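PDB 1YUZ: nigerythrin from Desulfovibrio vulgaris subsp. vulgaris, which shows NADH peroxidase activity in vitro, probably at its diiron centre, as a homodimeric rubrerythrin that also carries a rubredoxin-like iron site. Local coordinates for residues B[37-42]-B[91-96]; B[46-50]-B[110-115]; B[71-76]-B[173-178]. All blocks are in the same frame, centred on the assembly; numbering follows the deposited sequence.

Interaction 1. Residues B[37-42]-B[91-96]. With FE (Fe (III) ion), chain F.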
loop_
_atom_site.group_PDB
_atom_site.type_symbol
_atom_site.label_atom_id
_atom_site.label_comp_id
_atom_site.label_asym_id
_atom_site.label_seq_id
_atom_site.Cartn_x
_atom_site.Cartn_y
_atom_site.Cartn_z
ATOM N N ILE B 37 15.109 6.830 14.734
ATOM C CA ILE B 37 15.199 8.273 14.572
ATOM C C ILE B 37 15.941 8.587 13.279
ATOM O O ILE B 37 15.531 9.463 12.520
ATOM C CB ILE B 37 15.926 8.928 15.766
ATOM C CG1 ILE B 37 15.022 8.867 16.999
ATOM C CG2 ILE B 37 16.285 10.373 15.441
ATOM C CD1 ILE B 37 15.707 9.250 18.282
ATOM N N ALA B 38 17.023 7.860 13.022
ATOM C CA ALA B 38 17.799 8.079 11.804
ATOM C C ALA B 38 16.921 7.827 10.583
ATOM O O ALA B 38 16.894 8.628 9.648
ATOM C CB ALA B 38 19.013 7.155 11.779
ATOM N N GLY B 39 16.199 6.713 10.606
ATOM C CA GLY B 39 15.326 6.376 9.497
ATOM C C GLY B 39 14.222 7.395 9.288
ATOM O O GLY B 39 13.921 7.769 8.155
ATOM N N GLU B 40 13.618 7.852 10.378
ATOM C CA GLU B 40 12.542 8.830 10.285
ATOM C C GLU B 40 13.054 10.186 9.833
ATOM O O GLU B 40 12.333 10.943 9.189
ATOM C CB GLU B 40 11.826 8.949 11.629
ATOM C CG GLU B 40 11.170 7.640 12.072
ATOM C CD GLU B 40 10.001 7.224 11.183
ATOM O OE1 GLU B 40 10.064 7.423 9.947
ATOM O OE2 GLU B 40 9.017 6.687 11.725
ATOM N N THR B 41 14.302 10.492 10.170
ATOM C CA THR B 41 14.893 11.753 9.760
ATOM C C THR B 41 15.029 11.702 8.241
ATOM O O THR B 41 14.795 12.690 7.552
ATOM C CB THR B 41 16.261 11.954 10.438
ATOM O OG1 THR B 41 16.076 11.967 11.861
ATOM C CG2 THR B 41 16.887 13.274 10.018
ATOM N N GLY B 42 15.386 10.532 7.723
ATOM C CA GLY B 42 15.502 10.372 6.285
ATOM C C GLY B 42 14.126 10.447 5.642
ATOM O O GLY B 42 13.952 11.064 4.593
ATOM N N TYR B 91 22.935 12.703 23.692
ATOM C CA TYR B 91 22.483 12.362 22.348
ATOM C C TYR B 91 21.883 13.552 21.610
ATOM O O TYR B 91 21.050 14.281 22.150
ATOM C CB TYR B 91 21.445 11.241 22.405
ATOM C CG TYR B 91 20.818 10.937 21.062
ATOM C CD1 TYR B 91 21.521 10.234 20.082
ATOM C CD2 TYR B 91 19.532 11.380 20.759
ATOM C CE1 TYR B 91 20.955 9.982 18.831
ATOM C CE2 TYR B 91 18.960 11.135 19.514
ATOM C CZ TYR B 91 19.674 10.437 18.557
ATOM O OH TYR B 91 19.106 10.196 17.327
ATOM N N GLU B 92 22.306 13.730 20.365
ATOM C CA GLU B 92 21.807 14.814 19.530
ATOM C C GLU B 92 21.146 14.212 18.296
ATOM O O GLU B 92 21.708 13.317 17.663
ATOM C CB GLU B 92 22.959 15.728 19.103
ATOM C CG GLU B 92 23.707 16.361 20.262
ATOM C CD GLU B 92 22.821 17.254 21.106
ATOM O OE1 GLU B 92 22.355 18.291 20.589
ATOM O OE2 GLU B 92 22.587 16.916 22.286
ATOM N N LYS B 93 19.951 14.690 17.964
ATOM C CA LYS B 93 19.246 14.185 16.793
ATOM C C LYS B 93 20.073 14.473 15.549
ATOM O O LYS B 93 20.632 15.561 15.401
ATOM C CB LYS B 93 17.873 14.843 16.668
ATOM C CG LYS B 93 16.878 14.388 17.721
ATOM C CD LYS B 93 15.552 15.112 17.580
ATOM C CE LYS B 93 15.709 16.601 17.831
ATOM N NZ LYS B 93 14.416 17.321 17.704
ATOM N N PRO B 94 20.164 13.497 14.638
ATOM C CA PRO B 94 20.939 13.679 13.411
ATOM C C PRO B 94 20.210 14.522 12.375
ATOM O O PRO B 94 19.008 14.765 12.479
ATOM C CB PRO B 94 21.144 12.249 12.936
ATOM C CG PRO B 94 19.830 11.618 13.292
ATOM C CD PRO B 94 19.589 12.139 14.698
ATOM N N THR B 95 20.963 14.983 11.383
ATOM C CA THR B 95 20.401 15.760 10.292
ATOM C C THR B 95 20.879 15.052 9.036
ATOM O O THR B 95 21.954 14.450 9.029
ATOM C CB THR B 95 20.909 17.215 10.291
ATOM O OG1 THR B 95 22.334 17.225 10.169
ATOM C CG2 THR B 95 20.508 17.920 11.580
ATOM N N VAL B 96 20.072 15.098 7.984
ATOM C CA VAL B 96 20.427 14.440 6.736
ATOM C C VAL B 96 20.212 15.369 5.556
ATOM O O VAL B 96 19.557 16.404 5.678
ATOM C CB VAL B 96 19.575 13.176 6.514
ATOM C CG1 VAL B 96 19.749 12.220 7.683
ATOM C CG2 VAL B 96 18.110 13.561 6.348
HETATM FE FE FE F . 8.228 6.521 9.537
HETATM O O HOH W 1 16.566 14.092 13.565
HETATM O O HOH W 2 7.386 6.517 7.765
#

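Interaction 2. Residues B[46-50]-B[110-115]. With FE2 (Fe (II) ion), chain G.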
loop_
_atom_site.group_PDB
_atom_site.type_symbol
_atom_site.label_atom_id
_atom_site.label_comp_id
_atom_site.label_asym_id
_atom_site.label_seq_id
_atom_site.Cartn_x
_atom_site.Cartn_y
_atom_site.Cartn_z
ATOM N N LYS B 46 12.764 12.987 2.830
ATOM C CA LYS B 46 12.218 12.469 1.586
ATOM C C LYS B 46 10.827 13.026 1.294
ATOM O O LYS B 46 10.559 13.503 0.193
ATOM C CB LYS B 46 12.160 10.942 1.626
ATOM C CG LYS B 46 11.819 10.338 0.280
ATOM C CD LYS B 46 11.931 8.827 0.269
ATOM C CE LYS B 46 10.781 8.170 1.001
ATOM N NZ LYS B 46 10.801 6.693 0.788
ATOM N N TYR B 47 9.942 12.972 2.282
ATOM C CA TYR B 47 8.584 13.461 2.104
ATOM C C TYR B 47 8.539 14.957 1.871
ATOM O O TYR B 47 7.675 15.455 1.147
ATOM C CB TYR B 47 7.744 13.079 3.315
ATOM C CG TYR B 47 7.565 11.585 3.443
ATOM C CD1 TYR B 47 7.097 11.020 4.625
ATOM C CD2 TYR B 47 7.860 10.731 2.372
ATOM C CE1 TYR B 47 6.927 9.644 4.742
ATOM C CE2 TYR B 47 7.694 9.354 2.479
ATOM C CZ TYR B 47 7.227 8.821 3.666
ATOM O OH TYR B 47 7.059 7.463 3.783
ATOM N N THR B 48 9.469 15.676 2.484
ATOM C CA THR B 48 9.539 17.116 2.307
ATOM C C THR B 48 9.929 17.403 0.855
ATOM O O THR B 48 9.366 18.293 0.215
ATOM C CB THR B 48 10.563 17.724 3.276
ATOM O OG1 THR B 48 10.099 17.529 4.617
ATOM C CG2 THR B 48 10.742 19.217 3.018
ATOM N N ALA B 49 10.879 16.636 0.329
ATOM C CA ALA B 49 11.293 16.818 -1.057
ATOM C C ALA B 49 10.143 16.404 -1.984
ATOM O O ALA B 49 9.871 17.065 -2.986
ATOM C CB ALA B 49 12.536 15.989 -1.350
ATOM N N PHE B 50 9.470 15.307 -1.647
ATOM C CA PHE B 50 8.348 14.836 -2.456
ATOM C C PHE B 50 7.226 15.877 -2.500
ATOM O O PHE B 50 6.584 16.068 -3.532
ATOM C CB PHE B 50 7.793 13.526 -1.891
ATOM C CG PHE B 50 8.658 12.317 -2.154
ATOM C CD1 PHE B 50 8.267 11.072 -1.676
ATOM C CD2 PHE B 50 9.838 12.408 -2.889
ATOM C CE1 PHE B 50 9.030 9.934 -1.925
ATOM C CE2 PHE B 50 10.608 11.268 -3.143
ATOM C CZ PHE B 50 10.200 10.033 -2.658
ATOM N N SER B 110 7.287 5.083 -3.769
ATOM C CA SER B 110 8.463 5.031 -2.910
ATOM C C SER B 110 8.010 5.218 -1.464
ATOM O O SER B 110 8.467 4.522 -0.558
ATOM C CB SER B 110 9.442 6.141 -3.297
ATOM O OG SER B 110 10.543 6.188 -2.407
ATOM N N GLY B 111 7.104 6.165 -1.253
ATOM C CA GLY B 111 6.594 6.403 0.081
ATOM C C GLY B 111 5.872 5.178 0.613
ATOM O O GLY B 111 6.129 4.736 1.731
ATOM N N ALA B 112 4.976 4.614 -0.190
ATOM C CA ALA B 112 4.230 3.439 0.231
ATOM C C ALA B 112 5.162 2.289 0.589
ATOM O O ALA B 112 4.964 1.619 1.602
ATOM C CB ALA B 112 3.269 3.014 -0.864
ATOM N N ASN B 113 6.181 2.056 -0.231
ATOM C CA ASN B 113 7.108 0.968 0.047
ATOM C C ASN B 113 7.865 1.193 1.343
ATOM O O ASN B 113 8.081 0.256 2.114
ATOM C CB ASN B 113 8.092 0.784 -1.109
ATOM C CG ASN B 113 7.439 0.168 -2.326
ATOM O OD1 ASN B 113 6.447 -0.548 -2.208
ATOM N ND2 ASN B 113 8.000 0.432 -3.503
ATOM N N GLY B 114 8.259 2.436 1.590
ATOM C CA GLY B 114 8.978 2.740 2.811
ATOM C C GLY B 114 8.077 2.536 4.017
ATOM O O GLY B 114 8.495 1.970 5.030
ATOM N N GLU B 115 6.834 2.999 3.910
ATOM C CA GLU B 115 5.867 2.863 4.992
ATOM C C GLU B 115 5.612 1.391 5.285
ATOM O O GLU B 115 5.540 0.989 6.448
ATOM C CB GLU B 115 4.551 3.546 4.618
ATOM C CG GLU B 115 4.648 5.056 4.448
ATOM C CD GLU B 115 4.954 5.788 5.745
ATOM O OE1 GLU B 115 4.820 5.187 6.830
ATOM O OE2 GLU B 115 5.314 6.981 5.684
HETATM FE FE FE2 G . 5.196 7.052 7.942
HETATM O O HOH W 2 7.386 6.517 7.765
#

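Interaction 3. Residues B[71-76]-B[173-178]. With FE (Fe (III) ion), chain F; FE (Fe (III) ion), chain H; FE2 (Fe (II) ion), chain G.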
loop_
_atom_site.group_PDB
_atom_site.type_symbol
_atom_site.label_atom_id
_atom_site.label_comp_id
_atom_site.label_asym_id
_atom_site.label_seq_id
_atom_site.Cartn_x
_atom_site.Cartn_y
_atom_site.Cartn_z
ATOM N N ALA B 71 5.271 15.650 8.677
ATOM C CA ALA B 71 5.000 16.131 10.024
ATOM C C ALA B 71 4.773 14.949 10.964
ATOM O O ALA B 71 5.184 14.981 12.126
ATOM C CB ALA B 71 3.788 17.050 10.014
ATOM N N ALA B 72 4.128 13.903 10.458
ATOM C CA ALA B 72 3.881 12.708 11.256
ATOM C C ALA B 72 5.205 12.060 11.647
ATOM O O ALA B 72 5.378 11.623 12.782
ATOM C CB ALA B 72 3.029 11.718 10.472
ATOM N N GLU B 73 6.145 12.004 10.710
ATOM C CA GLU B 73 7.431 11.397 11.010
ATOM C C GLU B 73 8.171 12.221 12.065
ATOM O O GLU B 73 8.912 11.673 12.883
ATOM C CB GLU B 73 8.287 11.268 9.746
ATOM C CG GLU B 73 7.621 10.562 8.561
ATOM C CD GLU B 73 6.953 9.242 8.912
ATOM O OE1 GLU B 73 7.422 8.530 9.828
ATOM O OE2 GLU B 73 5.957 8.897 8.240
ATOM N N LEU B 74 7.961 13.534 12.055
ATOM C CA LEU B 74 8.609 14.404 13.029
ATOM C C LEU B 74 8.059 14.103 14.424
ATOM O O LEU B 74 8.775 14.204 15.419
ATOM C CB LEU B 74 8.381 15.871 12.665
ATOM C CG LEU B 74 9.219 16.881 13.453
ATOM C CD1 LEU B 74 10.703 16.549 13.306
ATOM C CD2 LEU B 74 8.927 18.283 12.947
ATOM N N ILE B 75 6.782 13.736 14.490
ATOM C CA ILE B 75 6.150 13.381 15.753
ATOM C C ILE B 75 6.798 12.084 16.237
ATOM O O ILE B 75 7.088 11.936 17.420
ATOM C CB ILE B 75 4.620 13.190 15.582
ATOM C CG1 ILE B 75 3.963 14.554 15.357
ATOM C CG2 ILE B 75 4.025 12.493 16.810
ATOM C CD1 ILE B 75 2.489 14.488 15.051
ATOM N N HIS B 76 7.035 11.151 15.319
ATOM C CA HIS B 76 7.672 9.886 15.673
ATOM C C HIS B 76 9.064 10.156 16.233
ATOM O O HIS B 76 9.454 9.592 17.253
ATOM C CB HIS B 76 7.766 8.981 14.446
ATOM C CG HIS B 76 6.433 8.526 13.938
ATOM N ND1 HIS B 76 6.270 7.908 12.718
ATOM C CD2 HIS B 76 5.198 8.609 14.485
ATOM C CE1 HIS B 76 4.992 7.633 12.533
ATOM N NE2 HIS B 76 4.319 8.049 13.592
ATOM N N LEU B 173 -3.899 15.693 10.695
ATOM C CA LEU B 173 -2.858 14.979 11.418
ATOM C C LEU B 173 -3.085 15.056 12.919
ATOM O O LEU B 173 -3.338 16.129 13.471
ATOM C CB LEU B 173 -1.490 15.580 11.092
ATOM C CG LEU B 173 -0.292 15.011 11.860
ATOM C CD1 LEU B 173 -0.079 13.557 11.473
ATOM C CD2 LEU B 173 0.949 15.821 11.533
ATOM N N CYS B 174 -2.985 13.911 13.580
ATOM C CA CYS B 174 -3.158 13.858 15.018
ATOM C C CYS B 174 -2.053 14.678 15.691
ATOM O O CYS B 174 -0.947 14.788 15.172
ATOM C CB CYS B 174 -3.091 12.407 15.476
ATOM S SG CYS B 174 -3.244 12.208 17.253
ATOM N N PRO B 175 -2.345 15.274 16.857
ATOM C CA PRO B 175 -1.336 16.076 17.561
ATOM C C PRO B 175 -0.202 15.266 18.190
ATOM O O PRO B 175 0.927 15.753 18.293
ATOM C CB PRO B 175 -2.151 16.800 18.635
ATOM C CG PRO B 175 -3.533 16.807 18.099
ATOM C CD PRO B 175 -3.673 15.459 17.462
ATOM N N ILE B 176 -0.494 14.039 18.614
ATOM C CA ILE B 176 0.517 13.224 19.286
ATOM C C ILE B 176 0.937 11.907 18.639
ATOM O O ILE B 176 1.774 11.187 19.182
ATOM C CB ILE B 176 0.099 12.939 20.743
ATOM C CG1 ILE B 176 -1.208 12.145 20.772
ATOM C CG2 ILE B 176 -0.051 14.260 21.499
ATOM C CD1 ILE B 176 -1.594 11.674 22.162
ATOM N N CYS B 177 0.346 11.564 17.503
ATOM C CA CYS B 177 0.764 10.357 16.808
ATOM C C CYS B 177 0.699 10.662 15.321
ATOM O O CYS B 177 0.254 11.743 14.926
ATOM C CB CYS B 177 -0.093 9.138 17.196
ATOM S SG CYS B 177 -1.655 8.895 16.336
ATOM N N GLY B 178 1.150 9.728 14.500
ATOM C CA GLY B 178 1.174 9.973 13.073
ATOM C C GLY B 178 -0.093 9.743 12.279
ATOM O O GLY B 178 -0.065 9.815 11.054
HETATM FE FE FE F . 8.228 6.521 9.537
HETATM FE FE FE H . -3.354 9.921 17.475
HETATM FE FE FE2 G . 5.196 7.052 7.942
HETATM O O HOH W 3 2.356 7.494 15.375
HETATM O O HOH W 2 7.386 6.517 7.765
#

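Interaction 1. Residues B[37-42]-B[91-96]
Ile37 of helix 29-56 meets Tyr91 and Pro94 of the connection that runs alongside it. Its CG2, set anti to the backbone N (chi1 -71° for CG1), approaches Tyr91 OH to 3.4 Å and also packs on Pro94 CD, while CD1 reaches obliquely to the tyrosine ring, 4.0 Å from Tyr91 CE2. This is the closely packed end of the contact, where Ile37 is buried. One turn on, Thr41 packs with its methyl, while a water enters on its hydroxyl side. Thr41 OG1 is hydrogen-bonded to Ile37 O at 2.6 Å, and the water donates to both Thr41 OG1 and Pro94 O, each at 2.8 Å, so the segments are bridged by solvent and share no direct hydrogen bond. Ile37 O also accepts from Thr41 N, on the opposite face of its plane. The OG1 bond helps hold the threonine rotamer, which turns CG2 toward Val96, 3.8 Å from Val96 CG1. Val96 and Ala38 lie at the exposed margin. Glu40 turns from the loop and chelates the iron(III) ion through both carboxylate oxygens. The loop, which links helix 60-87 to helix 104-132, thus lies along the outside of the four-helix bundle, with Ile37 also against Glu80 and Thr41 against Ile77 of helix 60-87.

Interaction 2. Residues B[46-50]-B[110-115]
Tyr47 and Glu115 join helices 29-56 and 104-132 through a hydrogen bond that ends on a metal ligand. From its CB, which does not point at the partner helix, the tyrosine turns inward: CG is anti to the carbonyl carbon (chi1 -66°), and the ring then extends across the gap between the helices. On one side of the ring CE2 comes obliquely to within 4.0 Å of Gly111 CA; on the other, CE1 lies 3.3 Å from Glu115 OE2, which sits at the ring edge near its plane. At the tip, Tyr47 OH donates to Glu115 OE2 at 2.6 Å, meeting the oxygen from above the carboxylate plane, 38° out of it. The two flat groups are inclined by 25°. Glu115 is bent at chi2, which brings its carboxylate to the iron(II) ion; both oxygens bind the metal, so OE2 is gripped by the tyrosine and the iron together. Tyr47 is therefore a second-shell residue that helps fix the orientation of a first-shell ligand.

Farther from the metal, Lys46 NZ donates to Ser110 OG at 3.2 Å and, weakly, to Ser110 O. Lys46 CG rests over one face of the Phe50 ring, offset toward the rim, while Ser110 OG lies in plane at the edge of that ring, 3.9 Å from Phe50 CZ. The short segments run nearly antiparallel and their axes come within 11.7 Å, a gap bridged by Tyr47, which faces Gly111, and by Lys46, which reaches Ser110. Within the ferritin-like bundle, helix 60-87 flanks Tyr47 through Thr69 and Ala70, and helix 136-161 flanks Glu115 through Ala153 and Tyr156.

Interaction 3. Residues B[71-76]-B[173-178]
Apolar packing brings Ala71 and Ala72 of helix 60-87 against Leu173 of the rubredoxin-like domain. Leu173, with CG anti to its backbone N (chi1 175°), straddles the helix surface: CD2 presses tightly on Ala71 CB at 3.4 Å and CD1 lies 3.7 Å from Ala72 CB. Ile75 sets its methyls against carbonyl oxygens of the cysteine loop, its CD1 3.5 Å from both Cys174 O and Cys177 O and its CG2 against Ile176 O. Gly178 packs closely, with CA 3.6 Å from Ala72 CB.

The polar link is indirect. A water spans His76 NE2 and Gly178 N, 2.7 Å from each, accepting from the glycine amide.

Iron sites lie beyond the contact, one in the helical bundle and one at the cysteine loop. Glu73 bridges the two ions of the diiron site, OE1 to iron(III) and OE2 to iron(II), whereas Cys174 SG and Cys177 SG bind the rubredoxin-type iron, completed by Cys189 and Cys192. The contact lies between the two sites, consistent with electron transfer between them. Gly178 O also accepts a hydrogen bond from the iron ligand His152, so the loop between strands 171-173 and 180-182 sits against both helix 60-87 and helix 136-161.

How the interactions relate
Interaction 1 is a surface contact, whereas interactions 2 and 3 are buried. Interactions 1 and 2 use successive parts of helix 29-56: the first faces a loop with apolar and water-mediated packing, the second faces another bundle helix with direct polar bonds. Interaction 3 instead joins helix 60-87 to a second domain through apolar contacts and one bridging water. One segment of each interaction supplies a ligand of the diiron site, Glu40, Glu115 and Glu73 in turn, and one water bridges the two ions. Glu40 OE1 and Glu73 OE1 lie 2.9 Å apart on the shared iron(III), and Glu40 OE2 probably bonds to His76 ND1, connecting 37-42 with 71-76.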